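Local atomic coordinates of aspartate aminotransferase, cytoplasmic (PDB entry 6JPK), a protein that catalyses the reversible, pyridoxal 5'-phosphate-dependent transfer of an amino group from L-aspartate to 2-oxoglutarate, giving oxaloacetate and L-glutamate. Residues H25-P30 with R373-F378; A82-L87 with H93-D98; R89-L94 with E239-N244; P139-L144 with L184-A189. The protein carries 1 engineered substitution. One frame throughout, in Å; residues are numbered along the deposited sequence.

Interaction 1. Residues H25-P30 with R373-F378; sequences HQDEDP and RYHLYF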
loop_
_atom_site.group_PDB
_atom_site.type_symbol
_atom_site.label_atom_id
_atom_site.label_comp_id
_atom_site.label_asym_id
_atom_site.label_seq_id
_atom_site.Cartn_x
_atom_site.Cartn_y
_atom_site.Cartn_z
ATOM N N HIS A 25 -15.461 21.133 12.358
ATOM C CA HIS A 25 -15.970 21.722 11.124
ATOM C C HIS A 25 -17.355 22.326 11.306
ATOM O O HIS A 25 -17.694 23.294 10.613
ATOM C CB HIS A 25 -15.958 20.686 10.001
ATOM C CG HIS A 25 -14.580 20.357 9.523
ATOM N ND1 HIS A 25 -13.717 21.316 9.037
ATOM C CD2 HIS A 25 -13.901 19.187 9.484
ATOM C CE1 HIS A 25 -12.570 20.749 8.708
ATOM N NE2 HIS A 25 -12.656 19.459 8.970
ATOM N N GLN A 26 -18.150 21.803 12.244
ATOM C CA GLN A 26 -19.478 22.353 12.502
ATOM C C GLN A 26 -19.451 23.618 13.361
ATOM O O GLN A 26 -20.434 24.366 13.372
ATOM C CB GLN A 26 -20.363 21.295 13.177
ATOM N N ASP A 27 -18.365 23.868 14.084
ATOM C CA ASP A 27 -18.273 25.043 14.945
ATOM C C ASP A 27 -18.244 26.319 14.100
ATOM O O ASP A 27 -17.432 26.448 13.179
ATOM C CB ASP A 27 -17.016 24.942 15.815
ATOM C CG ASP A 27 -16.991 25.957 16.936
ATOM O OD1 ASP A 27 -17.410 27.113 16.706
ATOM O OD2 ASP A 27 -16.570 25.597 18.056
ATOM N N GLU A 28 -19.112 27.273 14.437
ATOM C CA GLU A 28 -19.279 28.503 13.667
ATOM C C GLU A 28 -18.456 29.668 14.203
ATOM O O GLU A 28 -18.519 30.767 13.635
ATOM C CB GLU A 28 -20.765 28.893 13.627
ATOM C CG GLU A 28 -21.628 27.796 13.008
ATOM C CD GLU A 28 -23.120 28.123 12.972
ATOM O OE1 GLU A 28 -23.907 27.198 12.673
ATOM O OE2 GLU A 28 -23.509 29.287 13.240
ATOM N N ASP A 29 -17.677 29.461 15.263
ATOM C CA ASP A 29 -16.953 30.579 15.850
ATOM C C ASP A 29 -15.684 30.862 15.051
ATOM O O ASP A 29 -14.911 29.938 14.775
ATOM C CB ASP A 29 -16.608 30.305 17.305
ATOM C CG ASP A 29 -16.174 31.568 18.051
ATOM O OD1 ASP A 29 -15.096 32.127 17.746
ATOM O OD2 ASP A 29 -16.926 32.009 18.947
ATOM N N PRO A 30 -15.434 32.119 14.678
ATOM C CA PRO A 30 -14.232 32.431 13.880
ATOM C C PRO A 30 -12.907 32.136 14.581
ATOM O O PRO A 30 -11.891 31.959 13.895
ATOM C CB PRO A 30 -14.390 33.932 13.578
ATOM C CG PRO A 30 -15.388 34.438 14.558
ATOM C CD PRO A 30 -16.307 33.294 14.868
ATOM N N ARG A 373 -15.667 26.822 25.542
ATOM C CA ARG A 373 -15.505 28.251 25.789
ATOM C C ARG A 373 -14.470 28.921 24.891
ATOM O O ARG A 373 -14.514 30.144 24.735
ATOM C CB ARG A 373 -15.129 28.497 27.255
ATOM C CG ARG A 373 -16.140 27.916 28.256
ATOM C CD ARG A 373 -17.335 28.835 28.431
ATOM N NE ARG A 373 -16.923 30.156 28.907
ATOM C CZ ARG A 373 -16.794 30.504 30.190
ATOM N NH1 ARG A 373 -17.047 29.626 31.159
ATOM N NH2 ARG A 373 -16.404 31.735 30.505
ATOM N N TYR A 374 -13.530 28.166 24.315
ATOM C CA TYR A 374 -12.522 28.756 23.439
ATOM C C TYR A 374 -12.444 28.089 22.071
ATOM O O TYR A 374 -11.588 28.472 21.260
ATOM C CB TYR A 374 -11.146 28.725 24.127
ATOM C CG TYR A 374 -11.095 29.638 25.338
ATOM C CD1 TYR A 374 -11.577 29.215 26.575
ATOM C CD2 TYR A 374 -10.587 30.936 25.237
ATOM C CE1 TYR A 374 -11.548 30.055 27.689
ATOM C CE2 TYR A 374 -10.556 31.791 26.347
ATOM C CZ TYR A 374 -11.038 31.339 27.568
ATOM O OH TYR A 374 -11.003 32.172 28.665
ATOM N N HIS A 375 -13.307 27.104 21.797
ATOM C CA HIS A 375 -13.425 26.482 20.479
ATOM C C HIS A 375 -12.105 25.862 20.033
ATOM O O HIS A 375 -11.743 25.916 18.853
ATOM C CB HIS A 375 -13.945 27.498 19.460
ATOM C CG HIS A 375 -15.146 28.235 19.956
ATOM N ND1 HIS A 375 -16.421 27.722 19.854
ATOM C CD2 HIS A 375 -15.258 29.391 20.653
ATOM C CE1 HIS A 375 -17.275 28.561 20.419
ATOM N NE2 HIS A 375 -16.595 29.580 20.913
ATOM N N LEU A 376 -11.377 25.288 20.989
ATOM C CA LEU A 376 -10.174 24.508 20.719
ATOM C C LEU A 376 -10.548 23.041 20.657
ATOM O O LEU A 376 -11.182 22.527 21.586
ATOM C CB LEU A 376 -9.115 24.699 21.804
ATOM C CG LEU A 376 -8.790 26.125 22.218
ATOM C CD1 LEU A 376 -7.649 26.078 23.195
ATOM C CD2 LEU A 376 -8.433 26.966 20.993
ATOM N N TYR A 377 -10.119 22.364 19.590
ATOM C CA TYR A 377 -10.487 20.978 19.328
ATOM C C TYR A 377 -9.241 20.092 19.418
ATOM O O TYR A 377 -8.347 20.173 18.569
ATOM C CB TYR A 377 -11.187 20.877 17.969
ATOM C CG TYR A 377 -12.577 21.485 18.059
ATOM C CD1 TYR A 377 -12.777 22.872 17.966
ATOM C CD2 TYR A 377 -13.675 20.680 18.312
ATOM C CE1 TYR A 377 -14.047 23.412 18.087
ATOM C CE2 TYR A 377 -14.928 21.200 18.429
ATOM C CZ TYR A 377 -15.116 22.556 18.326
ATOM O OH TYR A 377 -16.395 23.028 18.469
ATOM N N PHE A 378 -9.176 19.270 20.466
ATOM C CA PHE A 378 -8.069 18.337 20.663
ATOM C C PHE A 378 -8.546 17.197 21.561
ATOM O O PHE A 378 -9.656 17.223 22.103
ATOM C CB PHE A 378 -6.808 19.039 21.207
ATOM C CG PHE A 378 -6.995 19.792 22.518
ATOM C CD1 PHE A 378 -7.661 21.008 22.562
ATOM C CD2 PHE A 378 -6.436 19.304 23.699
ATOM C CE1 PHE A 378 -7.804 21.710 23.765
ATOM C CE2 PHE A 378 -6.559 20.007 24.897
ATOM C CZ PHE A 378 -7.246 21.208 24.934
#
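Asp27 turns its carboxylate toward His375 and Tyr377 with CG anti to the backbone N (chi1 -168°), while both aromatic residues hold CG beside their own backbone N and reach back to the same oxygen. The result is a His-carboxylate hydrogen bond combined with an Asx turn, where the chain leaves helix 16-26. Asp27 OD2 takes two bonds: its anti lone pair receives Tyr377 OH at 2.6 Å, and its syn lone pair receives His375 ND1 at 2.8 Å, with OD2 near the imidazole plane. The other oxygen, Asp27 OD1, closes the turn by accepting from Asp29 N at 2.8 Å. Replacing Asp27 by an alanine would probably leave Tyr377 OH and His375 ND1 without their shared acceptor and release the turn that sets Asp29. Strand 376-377 runs parallel to strand 33-34, and Tyr377 also packs on Leu20 and Gln23 of helix 16-26, so the N-terminal helix is joined here to the end of helix 364-374. Asp29, whose OD1 accepts from Lys31 N, lays its side chain over the imidazole, its carboxylate 24° from the ring plane. Its CB makes a CH-pi contact, 3.5 Å from the centroid of the His375 ring and almost on the ring normal.

Interaction 2. Residues A82-L87 with H93-D98; sequences AAAEVL and HLLSED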
loop_
_atom_site.group_PDB
_atom_site.type_symbol
_atom_site.label_atom_id
_atom_site.label_comp_id
_atom_site.label_asym_id
_atom_site.label_seq_id
_atom_site.Cartn_x
_atom_site.Cartn_y
_atom_site.Cartn_z
ATOM N N ALA A 82 19.448 4.226 0.242
ATOM C CA ALA A 82 19.620 5.553 0.838
ATOM C C ALA A 82 18.829 5.703 2.137
ATOM O O ALA A 82 19.278 6.387 3.067
ATOM C CB ALA A 82 19.191 6.631 -0.157
ATOM N N ALA A 83 17.641 5.096 2.212
ATOM C CA ALA A 83 16.842 5.185 3.430
ATOM C C ALA A 83 17.564 4.544 4.610
ATOM O O ALA A 83 17.527 5.066 5.733
ATOM C CB ALA A 83 15.484 4.517 3.215
ATOM N N ALA A 84 18.218 3.402 4.370
ATOM C CA ALA A 84 19.020 2.760 5.406
ATOM C C ALA A 84 20.246 3.597 5.759
ATOM O O ALA A 84 20.623 3.696 6.935
ATOM C CB ALA A 84 19.444 1.368 4.941
ATOM N N GLU A 85 20.903 4.180 4.754
ATOM C CA GLU A 85 22.109 4.952 5.029
ATOM C C GLU A 85 21.817 6.143 5.940
ATOM O O GLU A 85 22.603 6.439 6.851
ATOM C CB GLU A 85 22.755 5.418 3.717
ATOM C CG GLU A 85 23.381 4.268 2.940
ATOM C CD GLU A 85 23.933 4.662 1.571
ATOM O OE1 GLU A 85 24.961 4.073 1.161
ATOM O OE2 GLU A 85 23.344 5.542 0.901
ATOM N N VAL A 86 20.686 6.830 5.730
ATOM C CA VAL A 86 20.440 8.030 6.533
ATOM C C VAL A 86 20.115 7.656 7.986
ATOM O O VAL A 86 20.376 8.446 8.904
ATOM C CB VAL A 86 19.343 8.909 5.893
ATOM C CG1 VAL A 86 17.967 8.264 6.017
ATOM C CG2 VAL A 86 19.339 10.330 6.519
ATOM N N LEU A 87 19.589 6.439 8.222
ATOM C CA LEU A 87 19.362 5.955 9.589
ATOM C C LEU A 87 20.667 5.654 10.309
ATOM O O LEU A 87 20.761 5.831 11.527
ATOM C CB LEU A 87 18.524 4.673 9.579
ATOM C CG LEU A 87 17.051 4.758 9.201
ATOM C CD1 LEU A 87 16.432 3.363 9.194
ATOM C CD2 LEU A 87 16.314 5.694 10.163
ATOM N N HIS A 93 29.062 0.307 8.050
ATOM C CA HIS A 93 29.434 -1.093 7.850
ATOM C C HIS A 93 28.219 -2.015 7.788
ATOM O O HIS A 93 28.318 -3.104 7.213
ATOM C CB HIS A 93 30.369 -1.569 8.968
ATOM C CG HIS A 93 29.682 -1.725 10.288
ATOM N ND1 HIS A 93 29.394 -0.653 11.107
ATOM C CD2 HIS A 93 29.197 -2.823 10.919
ATOM C CE1 HIS A 93 28.771 -1.087 12.190
ATOM N NE2 HIS A 93 28.639 -2.399 12.100
ATOM N N LEU A 94 27.079 -1.618 8.370
ATOM C CA LEU A 94 25.882 -2.458 8.276
ATOM C C LEU A 94 25.433 -2.609 6.832
ATOM O O LEU A 94 25.004 -3.694 6.415
ATOM C CB LEU A 94 24.741 -1.882 9.116
ATOM C CG LEU A 94 24.989 -1.738 10.617
ATOM C CD1 LEU A 94 23.852 -0.923 11.263
ATOM C CD2 LEU A 94 25.149 -3.102 11.299
ATOM N N LEU A 95 25.549 -1.536 6.046
ATOM C CA LEU A 95 25.196 -1.597 4.628
ATOM C C LEU A 95 26.262 -2.325 3.817
ATOM O O LEU A 95 25.948 -3.232 3.036
ATOM C CB LEU A 95 25.000 -0.188 4.072
ATOM C CG LEU A 95 23.702 0.578 4.339
ATOM C CD1 LEU A 95 22.529 -0.202 3.765
ATOM C CD2 LEU A 95 23.528 0.869 5.820
ATOM N N SER A 96 27.529 -1.923 3.968
ATOM C CA SER A 96 28.568 -2.462 3.099
ATOM C C SER A 96 28.815 -3.944 3.365
ATOM O O SER A 96 29.197 -4.678 2.448
ATOM C CB SER A 96 29.864 -1.646 3.242
ATOM O OG SER A 96 30.396 -1.698 4.549
ATOM N N GLU A 97 28.576 -4.415 4.590
ATOM C CA GLU A 97 28.597 -5.851 4.849
ATOM C C GLU A 97 27.326 -6.560 4.392
ATOM O O GLU A 97 27.219 -7.775 4.583
ATOM C CB GLU A 97 28.817 -6.121 6.341
ATOM C CG GLU A 97 30.187 -5.694 6.862
ATOM C CD GLU A 97 30.318 -5.853 8.378
ATOM O OE1 GLU A 97 29.581 -6.687 8.957
ATOM O OE2 GLU A 97 31.154 -5.150 8.993
ATOM N N ASP A 98 26.352 -5.841 3.823
ATOM C CA ASP A 98 25.128 -6.463 3.298
ATOM C C ASP A 98 24.311 -7.107 4.421
ATOM O O ASP A 98 23.768 -8.205 4.271
ATOM C CB ASP A 98 25.463 -7.489 2.203
ATOM C CG ASP A 98 24.247 -7.908 1.381
ATOM O OD1 ASP A 98 23.400 -7.042 1.074
ATOM O OD2 ASP A 98 24.154 -9.107 1.026
#
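Within residues 82-87, Ala84 is the first to meet the short helix 93-96: its CB points at Leu95 and lies 3.7 Å from Leu95 CD1, a single methyl against a single methyl. Leu95 CD2, the other branch, stands a little farther off, 4.2 Å from Ala84 CB. Ala84 also packs on His268 of strand 264-270, which places this small apolar patch against that strand of the large mixed sheet.

One residue on, Glu85 adds the aliphatic part of its side chain. CG stands beside the backbone N (chi1 -71°), which brings it to 4.0 Å from Leu95 CG, and from there the chain runs on extended and carries the carboxylate past the leucine. The contact is therefore made by methylene and methine carbons, and no hydrogen bond crosses between the segments. Two helices joined by a short loop form a helix-loop-helix hairpin in the PLP-binding domain of this aminotransferase, with Glu85 and Leu95 as the closest backbone pair, their CA atoms 7.3 Å apart.

Further along, Val86 N bonds back to Ala82 O at 3.0 Å, and Leu87, at the end of the helix, buries its side chain against Val249 and Gln251 of strand 247-252. Across the loop, Leu95 also serves the end of its own helix: its carbonyl O accepts from Asp98 N at 2.8 Å, beside the bond from Glu97 N to His93 O, and Asp98 with its positive phi completes a Schellman motif.

Interaction 3. Residues R89-L94 with E239-N244; sequences RPNPHL and EFVKYN
Val241 is the centre of the contact, meeting Leu94 and Asn91 to a similar extent. Leu94 and Val241 pack as apolar side chains that reach toward each other tip to tip: Leu94 CD1 lies 3.9 Å from Val241 CG2 and 4.0 Å from CG1 of the same valine. The valine is turned with CG1 anti to its backbone N (chi1 174°), which presents both methyls to the 89-94 segment, CG2 marginally nearer the leucine. Phe88 touches both Leu94 and Val241, extending the apolar patch beyond the two segments.

A second kind of contact sets a flat polar group against a methyl. Val241 CG1 sits over the Asn91 amide, 3.9 Å from CG, and Asn91 ND2 is at the same distance from Val241 CB. The polar end of this asparagine is engaged to the side, where ND2 donates to Asn238 OD1 on helix 235-241, so the amide both packs on that helix and bonds to it. The contact thus joins the loop leading into helix 93-96 to Val241 of helix 235-241, two peripheral pieces of the PLP-binding domain.

The imidazole of His93 contributes at the margin, its CE1 4.5 Å from Val241 CG1 in an oblique approach. Leu94 CG lies over one face of that ring, toward its rim, and Asn91 OD1 lies at its edge, in plane.

No hydrogen bond crosses between the two segments. Within 239-244, Lys242 NZ forms a salt bridge to Glu239 OE2 at 2.9 Å, approaching on the syn side but 32° out of the carboxylate plane. In the type I beta turn from Val241 to Asn244, Asn244 N bonds Val241 O at 3.1 Å.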
loop_
_atom_site.group_PDB
_atom_site.type_symbol
_atom_site.label_atom_id
_atom_site.label_comp_id
_atom_site.label_asym_id
_atom_site.label_seq_id
_atom_site.Cartn_x
_atom_site.Cartn_y
_atom_site.Cartn_z
ATOM N N ARG A 89 24.075 6.588 9.588
ATOM C CA ARG A 89 25.278 7.312 9.175
ATOM C C ARG A 89 26.489 7.002 10.055
ATOM O O ARG A 89 27.590 6.839 9.496
ATOM C CB ARG A 89 24.990 8.824 9.102
ATOM C CG ARG A 89 23.800 9.181 8.173
ATOM C CD ARG A 89 23.995 10.493 7.388
ATOM N NE ARG A 89 23.867 11.676 8.237
ATOM C CZ ARG A 89 24.234 12.907 7.885
ATOM N NH1 ARG A 89 24.767 13.139 6.688
ATOM N NH2 ARG A 89 24.074 13.910 8.742
ATOM N N PRO A 90 26.377 6.870 11.387
ATOM C CA PRO A 90 27.549 6.440 12.174
ATOM C C PRO A 90 27.927 4.975 11.997
ATOM O O PRO A 90 28.954 4.565 12.545
ATOM C CB PRO A 90 27.122 6.703 13.625
ATOM C CG PRO A 90 25.946 7.657 13.528
ATOM C CD PRO A 90 25.258 7.263 12.264
ATOM N N ASN A 91 27.151 4.164 11.276
ATOM C CA ASN A 91 27.434 2.729 11.153
ATOM C C ASN A 91 27.311 2.258 9.704
ATOM O O ASN A 91 26.514 1.364 9.392
ATOM C CB ASN A 91 26.502 1.931 12.064
ATOM C CG ASN A 91 26.884 2.040 13.525
ATOM O OD1 ASN A 91 27.933 1.572 13.918
ATOM N ND2 ASN A 91 26.020 2.647 14.338
ATOM N N PRO A 92 28.107 2.826 8.790
ATOM C CA PRO A 92 27.995 2.424 7.377
ATOM C C PRO A 92 28.348 0.966 7.126
ATOM O O PRO A 92 27.964 0.432 6.076
ATOM C CB PRO A 92 28.973 3.370 6.661
ATOM C CG PRO A 92 29.990 3.733 7.720
ATOM C CD PRO A 92 29.198 3.801 9.007
ATOM N N HIS A 93 29.062 0.307 8.050
ATOM C CA HIS A 93 29.434 -1.093 7.850
ATOM C C HIS A 93 28.219 -2.015 7.788
ATOM O O HIS A 93 28.318 -3.104 7.213
ATOM C CB HIS A 93 30.369 -1.569 8.968
ATOM C CG HIS A 93 29.682 -1.725 10.288
ATOM N ND1 HIS A 93 29.394 -0.653 11.107
ATOM C CD2 HIS A 93 29.197 -2.823 10.919
ATOM C CE1 HIS A 93 28.771 -1.087 12.190
ATOM N NE2 HIS A 93 28.639 -2.399 12.100
ATOM N N LEU A 94 27.079 -1.618 8.370
ATOM C CA LEU A 94 25.882 -2.458 8.276
ATOM C C LEU A 94 25.433 -2.609 6.832
ATOM O O LEU A 94 25.004 -3.694 6.415
ATOM C CB LEU A 94 24.741 -1.882 9.116
ATOM C CG LEU A 94 24.989 -1.738 10.617
ATOM C CD1 LEU A 94 23.852 -0.923 11.263
ATOM C CD2 LEU A 94 25.149 -3.102 11.299
ATOM N N GLU A 239 22.975 3.686 18.849
ATOM C CA GLU A 239 23.512 3.175 20.106
ATOM C C GLU A 239 23.218 1.689 20.251
ATOM O O GLU A 239 24.080 0.914 20.691
ATOM C CB GLU A 239 22.938 3.958 21.285
ATOM C CG GLU A 239 23.741 3.800 22.572
ATOM C CD GLU A 239 25.145 4.426 22.489
ATOM O OE1 GLU A 239 25.431 5.231 21.558
ATOM O OE2 GLU A 239 25.968 4.107 23.367
ATOM N N PHE A 240 22.011 1.267 19.853
ATOM C CA PHE A 240 21.640 -0.133 19.986
ATOM C C PHE A 240 22.503 -1.027 19.106
ATOM O O PHE A 240 22.756 -2.183 19.468
ATOM C CB PHE A 240 20.150 -0.324 19.673
ATOM C CG PHE A 240 19.624 -1.678 20.064
ATOM C CD1 PHE A 240 19.379 -1.980 21.392
ATOM C CD2 PHE A 240 19.387 -2.651 19.107
ATOM C CE1 PHE A 240 18.907 -3.232 21.767
ATOM C CE2 PHE A 240 18.912 -3.912 19.473
ATOM C CZ PHE A 240 18.673 -4.203 20.801
ATOM N N VAL A 241 22.995 -0.506 17.977
ATOM C CA VAL A 241 23.852 -1.298 17.089
ATOM C C VAL A 241 25.068 -1.839 17.832
ATOM O O VAL A 241 25.536 -2.952 17.549
ATOM C CB VAL A 241 24.283 -0.466 15.862
ATOM C CG1 VAL A 241 25.310 -1.250 15.015
ATOM C CG2 VAL A 241 23.073 -0.087 15.013
ATOM N N LYS A 242 25.588 -1.076 18.798
ATOM C CA LYS A 242 26.772 -1.477 19.553
ATOM C C LYS A 242 26.599 -2.811 20.268
ATOM O O LYS A 242 27.600 -3.457 20.591
ATOM C CB LYS A 242 27.116 -0.413 20.596
ATOM C CG LYS A 242 27.334 0.975 20.018
ATOM C CD LYS A 242 27.649 1.972 21.131
ATOM C CE LYS A 242 28.048 3.327 20.564
ATOM N NZ LYS A 242 28.300 4.308 21.661
ATOM N N TYR A 243 25.368 -3.228 20.546
ATOM C CA TYR A 243 25.139 -4.437 21.325
ATOM C C TYR A 243 25.123 -5.711 20.482
ATOM O O TYR A 243 25.051 -6.800 21.053
ATOM C CB TYR A 243 23.830 -4.313 22.108
ATOM C CG TYR A 243 23.797 -3.122 23.036
ATOM C CD1 TYR A 243 23.013 -2.019 22.749
ATOM C CD2 TYR A 243 24.562 -3.094 24.195
ATOM C CE1 TYR A 243 22.990 -0.920 23.585
ATOM C CE2 TYR A 243 24.522 -2.002 25.054
ATOM C CZ TYR A 243 23.742 -0.912 24.728
ATOM O OH TYR A 243 23.707 0.189 25.552
ATOM N N ASN A 244 25.170 -5.597 19.151
ATOM C CA ASN A 244 25.288 -6.746 18.243
ATOM C C ASN A 244 24.147 -7.753 18.448
ATOM O O ASN A 244 24.363 -8.963 18.550
ATOM C CB ASN A 244 26.667 -7.414 18.399
ATOM C CG ASN A 244 27.108 -8.208 17.152
ATOM O OD1 ASN A 244 26.760 -7.878 16.008
ATOM N ND2 ASN A 244 27.893 -9.264 17.383
#

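Interaction 4. Residues P139-L144 with L184-A189; sequences PVHRTL and LLHACA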
loop_
_atom_site.group_PDB
_atom_site.type_symbol
_atom_site.label_atom_id
_atom_site.label_comp_id
_atom_site.label_asym_id
_atom_site.label_seq_id
_atom_site.Cartn_x
_atom_site.Cartn_y
_atom_site.Cartn_z
ATOM N N PRO A 139 -2.460 4.647 18.543
ATOM C CA PRO A 139 -3.419 3.545 18.782
ATOM C C PRO A 139 -3.355 2.419 17.758
ATOM O O PRO A 139 -3.724 1.281 18.081
ATOM C CB PRO A 139 -4.786 4.248 18.749
ATOM C CG PRO A 139 -4.472 5.706 19.045
ATOM C CD PRO A 139 -3.134 5.950 18.392
ATOM N N VAL A 140 -2.883 2.689 16.540
ATOM C CA VAL A 140 -2.737 1.621 15.560
ATOM C C VAL A 140 -1.669 0.610 15.974
ATOM O O VAL A 140 -1.692 -0.528 15.503
ATOM C CB VAL A 140 -2.454 2.235 14.173
ATOM C CG1 VAL A 140 -2.148 1.169 13.151
ATOM C CG2 VAL A 140 -3.671 3.043 13.722
ATOM N N HIS A 141 -0.732 0.979 16.851
ATOM C CA HIS A 141 0.249 -0.011 17.295
ATOM C C HIS A 141 -0.437 -1.213 17.928
ATOM O O HIS A 141 -0.010 -2.355 17.725
ATOM C CB HIS A 141 1.245 0.606 18.278
ATOM C CG HIS A 141 2.358 1.363 17.619
ATOM N ND1 HIS A 141 3.249 2.145 18.326
ATOM C CD2 HIS A 141 2.725 1.455 16.319
ATOM C CE1 HIS A 141 4.110 2.694 17.487
ATOM N NE2 HIS A 141 3.815 2.289 16.265
ATOM N N ARG A 142 -1.514 -0.986 18.680
ATOM C CA ARG A 142 -2.187 -2.107 19.323
ATOM C C ARG A 142 -3.001 -2.917 18.321
ATOM O O ARG A 142 -2.840 -4.135 18.231
ATOM C CB ARG A 142 -3.092 -1.628 20.461
ATOM C CG ARG A 142 -3.997 -2.749 20.972
ATOM C CD ARG A 142 -4.885 -2.322 22.147
ATOM N NE ARG A 142 -4.093 -2.037 23.345
ATOM C CZ ARG A 142 -3.734 -2.938 24.257
ATOM N NH1 ARG A 142 -4.080 -4.223 24.139
ATOM N NH2 ARG A 142 -3.023 -2.545 25.305
ATOM N N THR A 143 -3.885 -2.257 17.561
ATOM C CA THR A 143 -4.796 -2.998 16.691
ATOM C C THR A 143 -4.055 -3.683 15.551
ATOM O O THR A 143 -4.434 -4.783 15.150
ATOM C CB THR A 143 -5.892 -2.073 16.131
ATOM O OG1 THR A 143 -5.299 -0.950 15.470
ATOM C CG2 THR A 143 -6.781 -1.565 17.249
ATOM N N LEU A 144 -2.991 -3.074 15.031
ATOM C CA LEU A 144 -2.264 -3.719 13.942
ATOM C C LEU A 144 -1.697 -5.064 14.384
ATOM O O LEU A 144 -1.791 -6.061 13.651
ATOM C CB LEU A 144 -1.160 -2.787 13.431
ATOM C CG LEU A 144 -0.273 -3.277 12.283
ATOM C CD1 LEU A 144 0.109 -2.114 11.355
ATOM C CD2 LEU A 144 0.982 -3.982 12.809
ATOM N N LEU A 184 8.276 -2.604 21.308
ATOM C CA LEU A 184 8.109 -1.608 20.255
ATOM C C LEU A 184 8.521 -0.263 20.842
ATOM O O LEU A 184 7.826 0.282 21.708
ATOM C CB LEU A 184 6.661 -1.583 19.770
ATOM C CG LEU A 184 6.357 -1.387 18.286
ATOM C CD1 LEU A 184 4.887 -1.001 18.101
ATOM C CD2 LEU A 184 7.284 -0.371 17.624
ATOM N N LEU A 185 9.653 0.261 20.387
ATOM C CA LEU A 185 10.262 1.462 20.944
ATOM C C LEU A 185 10.150 2.618 19.963
ATOM O O LEU A 185 10.322 2.434 18.753
ATOM C CB LEU A 185 11.738 1.213 21.265
ATOM C CG LEU A 185 12.013 0.010 22.179
ATOM C CD1 LEU A 185 13.509 -0.214 22.349
ATOM C CD2 LEU A 185 11.327 0.191 23.547
ATOM N N HIS A 186 9.872 3.811 20.488
ATOM C CA HIS A 186 9.862 5.037 19.695
ATOM C C HIS A 186 11.280 5.598 19.680
ATOM O O HIS A 186 11.836 5.894 20.743
ATOM C CB HIS A 186 8.899 6.071 20.284
ATOM C CG HIS A 186 7.471 5.616 20.378
ATOM N ND1 HIS A 186 6.430 6.316 19.801
ATOM C CD2 HIS A 186 6.906 4.554 21.007
ATOM C CE1 HIS A 186 5.289 5.692 20.054
ATOM N NE2 HIS A 186 5.552 4.618 20.780
ATOM N N ALA A 187 11.860 5.764 18.487
ATOM C CA ALA A 187 13.259 6.190 18.398
ATOM C C ALA A 187 13.453 7.618 18.894
ATOM O O ALA A 187 14.473 7.920 19.520
ATOM C CB ALA A 187 13.762 6.070 16.966
ATOM N N CYS A 188 12.516 8.520 18.582
ATOM C CA CYS A 188 12.533 9.892 19.096
ATOM C C CYS A 188 11.167 10.519 18.858
ATOM O O CYS A 188 10.374 10.029 18.048
ATOM C CB CYS A 188 13.619 10.749 18.443
ATOM S SG CYS A 188 13.355 11.085 16.685
ATOM N N ALA A 189 10.914 11.627 19.553
ATOM C CA ALA A 189 9.647 12.344 19.434
ATOM C C ALA A 189 8.477 11.380 19.639
ATOM O O ALA A 189 7.711 11.058 18.724
ATOM C CB ALA A 189 9.531 13.051 18.084
#
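A buried CH-pi contact and an offset edge-to-face pair of imidazoles, both centred on His141, join the start of helix 140-147 to the C-terminal end of strand 182-186, close to the substrate-binding region. Leu184 supplies the first: its CD1 methyl lies 3.5 Å from the centroid of the His141 ring, only 12° off the ring normal, and it touches CG and ND1 most closely. In the second, the edge of His141 is turned toward the face of His186, with centroids 5.6 Å apart and planes at 67°. The nearest atoms of that pair are His141 CE1 and His186 NE2, at 4.1 Å.

With CG anti to its carbonyl carbon (chi1 -82°), His141 extends from the helix over the strand. Both its nitrogens are then engaged beyond the two segments: NE2 is bonded to Asp219 OD2 and ND1 to Thr137 OG1, which is also bonded to His186 NE2. These bonds fix the rotation of the ring, and the His-Asp pairing is consistent with the second shell of the cofactor pocket in aspartate aminotransferases. An alanine in place of His141 would probably leave Asp219 OD2 without this partner, deprive Thr137 of one of its two histidines and open a gap above Leu184 CD1.

Trp138, which by similarity binds L-aspartate, packs against the His141 ring. Helix 140-147 is the crossover of a beta-alpha-beta unit between parallel strands 131-135 and 152-159; strand 182-186 lies between strands 131-135 and 215-220, and Thr143 of the helix is bonded to Asn290 of the second subunit.

In the fold
From the N terminus, interaction 1 opens just after helix 16-26, which it ties to the end of helix 364-374 and to strand 376-377, so its loop encloses the other three contacts. Interaction 2 is the most local, with five residues between its segments, and pairs helix 77-87 with helix 93-96. Interaction 3 starts from residues 89-94, sharing His93 and Leu94 with interaction 2, and closes 145 residues later on helix 235-241; their centres are about 9 Å apart. Nested within that loop, interaction 4 links helix 140-147 to central strand 182-186. Interactions 2 and 3 lie across the chain's centre from interaction 1, whereas interaction 4 is about 7 Å from that centre.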